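Local coordinates for fusion DH (Streptomyces sp. MJ635-86F5, PDB 6K97), which joins the two halves of a split polyketide synthase dehydratase in one engineered chain and probably removes water from a beta-hydroxyacyl intermediate of cremimycin biosynthesis, at residues G52-R57 against L103-Q108; P60-H65 against E215-L220; S111-A116 against L128-H133. All blocks are in the same frame, centred on the assembly; numbering follows the deposited sequence.

Interaction 1: residues G52-R57 against L103-Q108; sequences GRLALR and LVLSTQ
Leu56 and Leu105 meet in the closely packed part of this contact. Leu56 CD1 comes to 4.1 Å from Leu105 CD1, and the two side chains cross at a slant. The other methyl of Leu105 is used for a second partner. Its CD2 lies 4.0 Å from Leu54 CG, with those two side chains at about a right angle. Leu54 then passes the packing on to Leu103, with Leu54 CD2 at 4.3 Å from Leu103 CD1. In Leu56, CG stands anti to the backbone N (chi1 -163°). From there CD1 reaches Leu105, while CD2 lies against the backbone of Ser106. Leu56 CB also rests 3.5 Å from Ser106 O. All four leucines are buried. Val73 and Leu62 add to this apolar group from neighbouring loops.

The other end is looser and faces solvent. Arg57 and Thr107 are exposed. Arg57 CG and CD lie against the carbonyl oxygen of Thr107. Arg57 CD is 3.4 Å from Thr107 O, which sits at the guanidinium edge without making a hydrogen bond. Arg57 runs beside Gln108, pointing the same way, but the guanidinium and amide planes are turned 70° apart. Arg57 NH1 stays 3.9 Å from Gln108 NE2, both of them donor groups. Thr107 CG2 at 4.1 Å from Leu56 CD2 marks the border between the two parts.

The contact lies in the N-terminal half of the fusion. It joins the end of strand 48-55 to the loop between strands 93-99 and 110-117, within the hotdog fold of the dehydratase. No hydrogen bond crosses between 52-57 and 103-108. Leu103 and Leu105 make backbone bonds to Val73 and Thr71 instead. Between these two segments the contact is therefore mainly apolar packing of leucines.

Interaction 2: residues P60-H65 against E215-L220; sequences PWLADH and ETFRGL. With SO4 (sulfate ion), chain C.
Asp64 and Thr216 make the polar core of this contact. Asp64 OD2 accepts two hydrogen bonds. One is from Thr216 N, at 2.9 Å and nearly straight (169°). The other is from Thr216 OG1, which donates to OD2 over 3.0 Å. Both donors come from the anti side of the carboxylate, but from opposite faces of its plane. Asp64 CG stands anti to the carbonyl carbon (chi1 -69°), which carries OD2 across to the start of the other segment. The backbone N of Glu215 is near too, but it is poorly angled to OD2. It donates to a sulfate ion instead, at 3.0 Å from sulfate O1. Arg218 holds the same ion edge-on, with NH1 2.9 Å from sulfate O2 and NH2 3.2 Å from sulfate O4. The sulfate probably comes from the crystallisation liquor.

Further in, the Phe217 ring packs against Trp61, Asp64 and His65. His65 CB sits over the centre of one face, a CH-pi contact of 3.8 Å to the Phe217 centroid. The His65 and Phe217 rings themselves meet obliquely, with planes at 50°. Trp61 O lies in the Phe217 ring plane, 3.6 Å from Phe217 CE1. Trp61 CE3 also touches Phe217 CE1, at 3.9 Å.

His65 begins an HxxxGxxxxP sequence, consistent with the active-site histidine of related dehydratases. Its ND1 is hydrogen-bonded to Ile72 O. Asp256 of helix 252-266 touches both His65 and Phe217. The contact joins the N-terminal half of the engineered fusion to its C-terminal half, in a double hotdog. Segment 60-65 leads into strand 65-67. The loop holding 215-220 comes after strand 211-213, which pairs with 65-67 in a small antiparallel sheet. Helix 252-266 packs against Trp61, Thr216 and Phe217.

Interaction 3: residues S111-A116 against L128-H133; sequences SLLQVA and LTIRSH
His133 and Leu112 lie side by side, pointing the same way. Leu112 CB is over one face of the His133 imidazole, and Leu112 CD1 is 3.8 Å from His133 CE1. In His133, CG stands between the backbone N and the carbonyl carbon (chi1 75°), which sets the ring beside Leu112. Next along the same side of the sheet is the Arg131 guanidinium. Gln114 approaches it at the edge, with amide and guanidinium planes 33° apart. Arg131 NE makes a weak bond to Gln114 OE1, but the placing of these two side-chain ends is uncertain. Trp140 meets the His133 ring at a slant and makes a cation-pi contact with Arg131.

The strands that carry these groups run antiparallel as a beta hairpin. Leu112-His133, Gln114-Arg131 and Ala116-Thr129 are the hydrogen-bonded pairs, each with two backbone bonds. Ala116 N to Thr129 O and Thr129 N to Ala116 O are both 2.9 Å. The intervening pairs are non-hydrogen-bonded. On their side of the sheet Leu113 CD1 packs 4.1 Å from Ile130 CG2, and Val115 CG2 4.2 Å from Ile130 CG1.

The two sides thus differ in chemistry. Leu113, Val115 and Ile130 make one side mostly apolar, and of these Leu113 and Ile130 touch helix 75-88, the helix wrapped by the N-terminal hotdog. The side with Gln114, Arg131 and His133 is turned to the second subunit. There His133 NE2 bonds Glu30 OE2, and Gln114 NE2 and Arg131 NH1 probably bond Gly28 O and Glu42 O, all of that subunit. The hairpin therefore serves both the fold and the dimer.

Interactions 1 and 3 belong to the N-terminal half and share a sheet, in which strands 48-55 and 110-117 are neighbours. Gly52 O lies 2.8 Å from Leu113 N, and Leu54 N 2.8 Å from Ser111 O, both probable hydrogen bonds. Their centres are about 13 Å apart. Interaction 1 also reaches interaction 2: Leu56 CD1 is 3.6 Å from Ala63 N, and Leu105 CD1 is 3.9 Å from Leu62 CD1. Interactions 2 and 3 do not touch; their nearest atoms are about 8 Å apart. The probable active-site histidine is in interaction 2, at the seam of the two halves, while interaction 3 faces the dimer partner.

Interaction 1: residues G52-R57 against L103-Q108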
loop_
_atom_site.group_PDB
_atom_site.type_symbol
_atom_site.label_atom_id
_atom_site.label_comp_id
_atom_site.label_asym_id
_atom_site.label_seq_id
_atom_site.Cartn_x
_atom_site.Cartn_y
_atom_site.Cartn_z
ATOM N N GLY A 52 0.973 5.375 -7.392
ATOM C CA GLY A 52 0.779 6.657 -8.062
ATOM C C GLY A 52 -0.269 6.554 -9.130
ATOM O O GLY A 52 -0.667 5.459 -9.540
ATOM N N ARG A 53 -0.718 7.714 -9.577
ATOM C CA ARG A 53 -1.694 7.816 -10.655
ATOM C C ARG A 53 -0.916 8.143 -11.913
ATOM O O ARG A 53 -0.062 9.031 -11.904
ATOM C CB ARG A 53 -2.706 8.934 -10.366
ATOM C CG ARG A 53 -3.814 9.042 -11.407
ATOM C CD ARG A 53 -4.858 10.086 -11.024
ATOM N NE ARG A 53 -5.959 10.093 -11.988
ATOM C CZ ARG A 53 -6.019 10.865 -13.082
ATOM N NH1 ARG A 53 -5.048 11.737 -13.366
ATOM N NH2 ARG A 53 -7.062 10.784 -13.898
ATOM N N LEU A 54 -1.216 7.439 -12.999
ATOM C CA LEU A 54 -0.571 7.708 -14.265
ATOM C C LEU A 54 -1.535 8.073 -15.403
ATOM O O LEU A 54 -2.271 7.232 -15.935
ATOM C CB LEU A 54 0.258 6.514 -14.636
ATOM C CG LEU A 54 1.256 6.744 -15.755
ATOM C CD1 LEU A 54 2.019 8.044 -15.612
ATOM C CD2 LEU A 54 2.196 5.568 -15.707
ATOM N N ALA A 55 -1.521 9.356 -15.768
ATOM C CA ALA A 55 -2.400 9.898 -16.794
ATOM C C ALA A 55 -1.620 10.720 -17.808
ATOM O O ALA A 55 -0.863 11.583 -17.475
ATOM C CB ALA A 55 -3.486 10.757 -16.161
ATOM N N LEU A 56 -1.845 10.473 -19.074
ATOM C CA LEU A 56 -1.111 11.178 -20.102
ATOM C C LEU A 56 -1.313 12.685 -19.978
ATOM O O LEU A 56 -0.401 13.438 -20.248
ATOM C CB LEU A 56 -1.523 10.650 -21.462
ATOM C CG LEU A 56 -0.596 10.963 -22.623
ATOM C CD1 LEU A 56 0.811 10.545 -22.357
ATOM C CD2 LEU A 56 -1.131 10.314 -23.891
ATOM N N ARG A 57 -2.491 13.120 -19.540
ATOM C CA ARG A 57 -2.792 14.543 -19.422
ATOM C C ARG A 57 -1.932 15.212 -18.385
ATOM O O ARG A 57 -1.608 16.380 -18.540
ATOM C CB ARG A 57 -4.262 14.755 -19.061
ATOM C CG ARG A 57 -5.216 14.277 -20.148
ATOM C CD ARG A 57 -6.683 14.460 -19.764
ATOM N NE ARG A 57 -7.188 15.779 -20.143
ATOM C CZ ARG A 57 -7.882 16.065 -21.251
ATOM N NH1 ARG A 57 -8.201 15.127 -22.149
ATOM N NH2 ARG A 57 -8.266 17.324 -21.461
ATOM N N LEU A 103 2.215 -0.890 -21.013
ATOM C CA LEU A 103 1.263 -0.025 -20.386
ATOM C C LEU A 103 0.971 1.054 -21.394
ATOM O O LEU A 103 1.832 1.849 -21.712
ATOM C CB LEU A 103 1.871 0.581 -19.140
ATOM C CG LEU A 103 0.829 1.110 -18.165
ATOM C CD1 LEU A 103 1.510 1.496 -16.837
ATOM C CD2 LEU A 103 0.153 2.280 -18.764
ATOM N N VAL A 104 -0.240 1.060 -21.932
ATOM C CA VAL A 104 -0.593 1.932 -23.016
ATOM C C VAL A 104 -1.178 3.163 -22.397
ATOM O O VAL A 104 -1.981 3.064 -21.485
ATOM C CB VAL A 104 -1.593 1.236 -23.952
ATOM C CG1 VAL A 104 -2.065 2.171 -25.060
ATOM C CG2 VAL A 104 -0.934 0.002 -24.561
ATOM N N LEU A 105 -0.766 4.334 -22.865
ATOM C CA LEU A 105 -1.334 5.595 -22.376
ATOM C C LEU A 105 -2.144 6.230 -23.502
ATOM O O LEU A 105 -1.780 6.107 -24.689
ATOM C CB LEU A 105 -0.244 6.546 -21.949
ATOM C CG LEU A 105 0.625 6.111 -20.768
ATOM C CD1 LEU A 105 1.888 6.935 -20.648
ATOM C CD2 LEU A 105 -0.120 6.142 -19.471
ATOM N N SER A 106 -3.231 6.889 -23.114
ATOM C CA SER A 106 -3.970 7.752 -24.021
ATOM C C SER A 106 -4.531 8.948 -23.257
ATOM O O SER A 106 -4.532 8.951 -22.028
ATOM C CB SER A 106 -5.095 6.974 -24.707
ATOM O OG SER A 106 -6.215 6.843 -23.844
ATOM N N THR A 107 -5.034 9.939 -23.982
ATOM C CA THR A 107 -5.478 11.178 -23.331
ATOM C C THR A 107 -6.791 10.958 -22.622
ATOM O O THR A 107 -7.170 11.732 -21.786
ATOM C CB THR A 107 -5.630 12.353 -24.317
ATOM O OG1 THR A 107 -6.470 11.959 -25.387
ATOM C CG2 THR A 107 -4.281 12.784 -24.899
ATOM N N GLN A 108 -7.508 9.906 -22.982
ATOM C CA GLN A 108 -8.836 9.665 -22.434
ATOM C C GLN A 108 -8.790 8.733 -21.219
ATOM O O GLN A 108 -9.832 8.348 -20.713
ATOM C CB GLN A 108 -9.749 9.082 -23.530
ATOM C CG GLN A 108 -10.245 10.110 -24.565
ATOM C CD GLN A 108 -11.152 11.195 -23.957
ATOM O OE1 GLN A 108 -12.356 10.994 -23.772
ATOM N NE2 GLN A 108 -10.568 12.344 -23.633
#

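Interaction 2: residues P60-H65 against E215-L220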
loop_
_atom_site.group_PDB
_atom_site.type_symbol
_atom_site.label_atom_id
_atom_site.label_comp_id
_atom_site.label_asym_id
_atom_site.label_seq_id
_atom_site.Cartn_x
_atom_site.Cartn_y
_atom_site.Cartn_z
ATOM N N PRO A 60 2.439 15.057 -20.247
ATOM C CA PRO A 60 2.416 15.079 -21.719
ATOM C C PRO A 60 3.742 14.700 -22.386
ATOM O O PRO A 60 3.747 14.264 -23.528
ATOM C CB PRO A 60 2.026 16.535 -22.059
ATOM C CG PRO A 60 1.623 17.172 -20.769
ATOM C CD PRO A 60 2.247 16.397 -19.662
ATOM N N TRP A 61 4.851 14.837 -21.685
ATOM C CA TRP A 61 6.123 14.342 -22.230
ATOM C C TRP A 61 6.089 12.864 -22.656
ATOM O O TRP A 61 6.739 12.492 -23.653
ATOM C CB TRP A 61 7.268 14.552 -21.261
ATOM C CG TRP A 61 7.139 13.843 -19.988
ATOM C CD1 TRP A 61 6.317 14.171 -18.950
ATOM C CD2 TRP A 61 7.896 12.718 -19.554
ATOM N NE1 TRP A 61 6.525 13.317 -17.888
ATOM C CE2 TRP A 61 7.474 12.405 -18.238
ATOM C CE3 TRP A 61 8.886 11.947 -20.144
ATOM C CZ2 TRP A 61 7.967 11.343 -17.525
ATOM C CZ3 TRP A 61 9.415 10.889 -19.415
ATOM C CH2 TRP A 61 8.947 10.589 -18.123
ATOM N N LEU A 62 5.316 12.043 -21.941
ATOM C CA LEU A 62 5.226 10.635 -22.295
ATOM C C LEU A 62 4.586 10.423 -23.682
ATOM O O LEU A 62 4.782 9.385 -24.305
ATOM C CB LEU A 62 4.502 9.827 -21.200
ATOM C CG LEU A 62 5.308 9.799 -19.918
ATOM C CD1 LEU A 62 4.573 9.100 -18.781
ATOM C CD2 LEU A 62 6.632 9.128 -20.154
ATOM N N ALA A 63 3.829 11.393 -24.162
ATOM C CA ALA A 63 3.265 11.300 -25.519
ATOM C C ALA A 63 4.370 11.237 -26.546
ATOM O O ALA A 63 4.168 10.689 -27.591
ATOM C CB ALA A 63 2.323 12.472 -25.829
ATOM N N ASP A 64 5.559 11.742 -26.241
ATOM C CA ASP A 64 6.653 11.677 -27.231
ATOM C C ASP A 64 7.316 10.283 -27.347
ATOM O O ASP A 64 8.295 10.137 -28.117
ATOM C CB ASP A 64 7.719 12.746 -26.945
ATOM C CG ASP A 64 7.220 14.160 -27.190
ATOM O OD1 ASP A 64 6.184 14.282 -27.876
ATOM O OD2 ASP A 64 7.850 15.143 -26.665
ATOM N N HIS A 65 6.833 9.295 -26.575
ATOM C CA HIS A 65 7.309 7.909 -26.703
ATOM C C HIS A 65 6.241 7.019 -27.324
ATOM O O HIS A 65 5.513 6.311 -26.630
ATOM C CB HIS A 65 7.812 7.331 -25.381
ATOM C CG HIS A 65 8.434 5.986 -25.528
ATOM N ND1 HIS A 65 7.741 4.820 -25.296
ATOM C CD2 HIS A 65 9.663 5.611 -25.963
ATOM C CE1 HIS A 65 8.530 3.787 -25.549
ATOM N NE2 HIS A 65 9.700 4.239 -25.962
ATOM N N GLU A 215 9.787 15.181 -29.321
ATOM C CA GLU A 215 10.895 16.026 -28.983
ATOM C C GLU A 215 11.580 15.617 -27.686
ATOM O O GLU A 215 12.824 15.607 -27.598
ATOM C CB GLU A 215 10.473 17.491 -28.992
ATOM C CG GLU A 215 11.696 18.389 -29.135
ATOM C CD GLU A 215 11.365 19.870 -29.200
ATOM O OE1 GLU A 215 10.154 20.226 -29.381
ATOM O OE2 GLU A 215 12.339 20.649 -29.055
ATOM N N THR A 216 10.797 15.251 -26.690
ATOM C CA THR A 216 11.401 14.889 -25.412
ATOM C C THR A 216 12.303 13.666 -25.464
ATOM O O THR A 216 13.224 13.525 -24.635
ATOM C CB THR A 216 10.357 14.573 -24.334
ATOM O OG1 THR A 216 9.428 15.650 -24.220
ATOM C CG2 THR A 216 11.080 14.399 -22.992
ATOM N N PHE A 217 11.987 12.751 -26.386
ATOM C CA PHE A 217 12.729 11.515 -26.521
ATOM C C PHE A 217 13.721 11.542 -27.642
ATOM O O PHE A 217 14.298 10.545 -27.939
ATOM C CB PHE A 217 11.790 10.318 -26.657
ATOM C CG PHE A 217 11.170 9.922 -25.363
ATOM C CD1 PHE A 217 10.120 10.661 -24.833
ATOM C CD2 PHE A 217 11.664 8.862 -24.641
ATOM C CE1 PHE A 217 9.568 10.339 -23.621
ATOM C CE2 PHE A 217 11.130 8.542 -23.415
ATOM C CZ PHE A 217 10.066 9.286 -22.906
ATOM N N ARG A 218 13.991 12.693 -28.224
ATOM C CA ARG A 218 15.055 12.773 -29.234
ATOM C C ARG A 218 16.254 13.399 -28.533
ATOM O O ARG A 218 16.685 14.485 -28.877
ATOM C CB ARG A 218 14.629 13.611 -30.423
ATOM C CG ARG A 218 13.613 12.943 -31.302
ATOM C CD ARG A 218 13.681 13.460 -32.728
ATOM N NE ARG A 218 13.290 14.862 -32.760
ATOM C CZ ARG A 218 12.031 15.308 -32.832
ATOM N NH1 ARG A 218 10.981 14.486 -32.836
ATOM N NH2 ARG A 218 11.796 16.610 -32.835
ATOM N N GLY A 219 16.791 12.688 -27.553
ATOM C CA GLY A 219 17.853 13.198 -26.694
ATOM C C GLY A 219 19.263 12.853 -27.101
ATOM O O GLY A 219 20.195 13.384 -26.548
ATOM N N LEU A 220 19.434 12.015 -28.120
ATOM C CA LEU A 220 20.772 11.738 -28.654
ATOM C C LEU A 220 21.295 12.943 -29.444
ATOM O O LEU A 220 20.931 13.106 -30.563
ATOM C CB LEU A 220 20.739 10.468 -29.519
ATOM C CG LEU A 220 22.051 10.021 -30.173
ATOM C CD1 LEU A 220 23.083 9.624 -29.145
ATOM C CD2 LEU A 220 21.853 8.865 -31.154
HETATM S S SO4 C . 7.807 16.603 -32.434
HETATM O O1 SO4 C . 7.617 16.342 -30.972
HETATM O O2 SO4 C . 8.226 15.362 -33.127
HETATM O O3 SO4 C . 6.506 17.023 -33.025
HETATM O O4 SO4 C . 8.829 17.671 -32.688
#

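Interaction 3: residues S111-A116 against L128-H133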
loop_
_atom_site.group_PDB
_atom_site.type_symbol
_atom_site.label_atom_id
_atom_site.label_comp_id
_atom_site.label_asym_id
_atom_site.label_seq_id
_atom_site.Cartn_x
_atom_site.Cartn_y
_atom_site.Cartn_z
ATOM N N SER A 111 -4.345 5.482 -15.137
ATOM C CA SER A 111 -4.048 4.187 -14.586
ATOM C C SER A 111 -3.619 4.339 -13.131
ATOM O O SER A 111 -2.876 5.234 -12.780
ATOM C CB SER A 111 -2.916 3.554 -15.394
ATOM O OG SER A 111 -3.340 2.876 -16.555
ATOM N N LEU A 112 -4.048 3.418 -12.289
ATOM C CA LEU A 112 -3.394 3.250 -11.005
ATOM C C LEU A 112 -2.102 2.476 -11.230
ATOM O O LEU A 112 -2.122 1.430 -11.809
ATOM C CB LEU A 112 -4.277 2.521 -10.013
ATOM C CG LEU A 112 -5.689 3.063 -9.802
ATOM C CD1 LEU A 112 -6.245 2.415 -8.556
ATOM C CD2 LEU A 112 -5.728 4.587 -9.687
ATOM N N LEU A 113 -0.998 2.999 -10.748
ATOM C CA LEU A 113 0.333 2.405 -10.896
ATOM C C LEU A 113 0.907 1.995 -9.529
ATOM O O LEU A 113 0.887 2.776 -8.546
ATOM C CB LEU A 113 1.250 3.462 -11.502
ATOM C CG LEU A 113 2.647 2.972 -11.774
ATOM C CD1 LEU A 113 2.664 1.852 -12.809
ATOM C CD2 LEU A 113 3.523 4.159 -12.212
ATOM N N GLN A 114 1.473 0.807 -9.483
ATOM C CA GLN A 114 1.982 0.218 -8.233
ATOM C C GLN A 114 3.314 -0.505 -8.433
ATOM O O GLN A 114 3.508 -1.224 -9.413
ATOM C CB GLN A 114 0.974 -0.723 -7.598
ATOM C CG GLN A 114 -0.225 0.087 -7.101
ATOM C CD GLN A 114 -1.202 -0.631 -6.168
ATOM O OE1 GLN A 114 -1.182 -1.880 -5.999
ATOM N NE2 GLN A 114 -2.086 0.173 -5.563
ATOM N N VAL A 115 4.203 -0.327 -7.465
ATOM C CA VAL A 115 5.405 -1.095 -7.358
ATOM C C VAL A 115 5.365 -1.820 -6.043
ATOM O O VAL A 115 5.219 -1.192 -5.014
ATOM C CB VAL A 115 6.633 -0.182 -7.370
ATOM C CG1 VAL A 115 7.894 -1.024 -7.298
ATOM C CG2 VAL A 115 6.643 0.720 -8.617
ATOM N N ALA A 116 5.508 -3.149 -6.057
ATOM C CA ALA A 116 5.591 -3.940 -4.832
ATOM C C ALA A 116 6.970 -4.546 -4.666
ATOM O O ALA A 116 7.504 -5.169 -5.604
ATOM C CB ALA A 116 4.576 -5.031 -4.848
ATOM N N LEU A 128 10.660 -7.829 -6.869
ATOM C CA LEU A 128 10.077 -6.547 -7.245
ATOM C C LEU A 128 9.068 -6.802 -8.385
ATOM O O LEU A 128 9.368 -7.565 -9.271
ATOM C CB LEU A 128 11.161 -5.571 -7.718
ATOM C CG LEU A 128 10.660 -4.206 -8.186
ATOM C CD1 LEU A 128 11.584 -3.085 -7.761
ATOM C CD2 LEU A 128 10.442 -4.153 -9.687
ATOM N N THR A 129 7.918 -6.150 -8.345
ATOM C CA THR A 129 6.925 -6.196 -9.423
ATOM C C THR A 129 6.288 -4.838 -9.692
ATOM O O THR A 129 6.075 -4.078 -8.763
ATOM C CB THR A 129 5.769 -7.134 -9.036
ATOM O OG1 THR A 129 6.340 -8.310 -8.484
ATOM C CG2 THR A 129 4.945 -7.499 -10.204
ATOM N N ILE A 130 5.949 -4.583 -10.954
ATOM C CA ILE A 130 5.276 -3.343 -11.371
ATOM C C ILE A 130 4.036 -3.685 -12.181
ATOM O O ILE A 130 4.051 -4.526 -13.111
ATOM C CB ILE A 130 6.180 -2.465 -12.213
ATOM C CG1 ILE A 130 7.530 -2.214 -11.502
ATOM C CG2 ILE A 130 5.496 -1.151 -12.489
ATOM C CD1 ILE A 130 8.574 -1.484 -12.334
ATOM N N ARG A 131 2.941 -3.094 -11.775
ATOM C CA ARG A 131 1.633 -3.474 -12.264
ATOM C C ARG A 131 0.718 -2.251 -12.283
ATOM O O ARG A 131 0.997 -1.254 -11.609
ATOM C CB ARG A 131 1.016 -4.549 -11.384
ATOM C CG ARG A 131 0.606 -3.985 -10.016
ATOM C CD ARG A 131 -0.046 -4.965 -9.092
ATOM N NE ARG A 131 -0.452 -4.282 -7.871
ATOM C CZ ARG A 131 -1.167 -4.853 -6.882
ATOM N NH1 ARG A 131 -1.471 -4.136 -5.810
ATOM N NH2 ARG A 131 -1.596 -6.120 -6.957
ATOM N N SER A 132 -0.339 -2.322 -13.081
ATOM C CA SER A 132 -1.296 -1.220 -13.178
ATOM C C SER A 132 -2.650 -1.742 -13.608
ATOM O O SER A 132 -2.810 -2.926 -13.992
ATOM C CB SER A 132 -0.857 -0.159 -14.198
ATOM O OG SER A 132 -1.009 -0.607 -15.545
ATOM N N HIS A 133 -3.624 -0.864 -13.497
ATOM C CA HIS A 133 -4.904 -1.111 -14.101
ATOM C C HIS A 133 -5.609 0.202 -14.334
ATOM O O HIS A 133 -5.373 1.193 -13.593
ATOM C CB HIS A 133 -5.751 -2.116 -13.287
ATOM C CG HIS A 133 -6.362 -1.572 -12.029
ATOM N ND1 HIS A 133 -7.244 -0.519 -12.025
ATOM C CD2 HIS A 133 -6.310 -2.021 -10.756
ATOM C CE1 HIS A 133 -7.658 -0.300 -10.795
ATOM N NE2 HIS A 133 -7.102 -1.197 -10.004
HETATM O O HOH W 1 7.463 -8.476 -5.485
#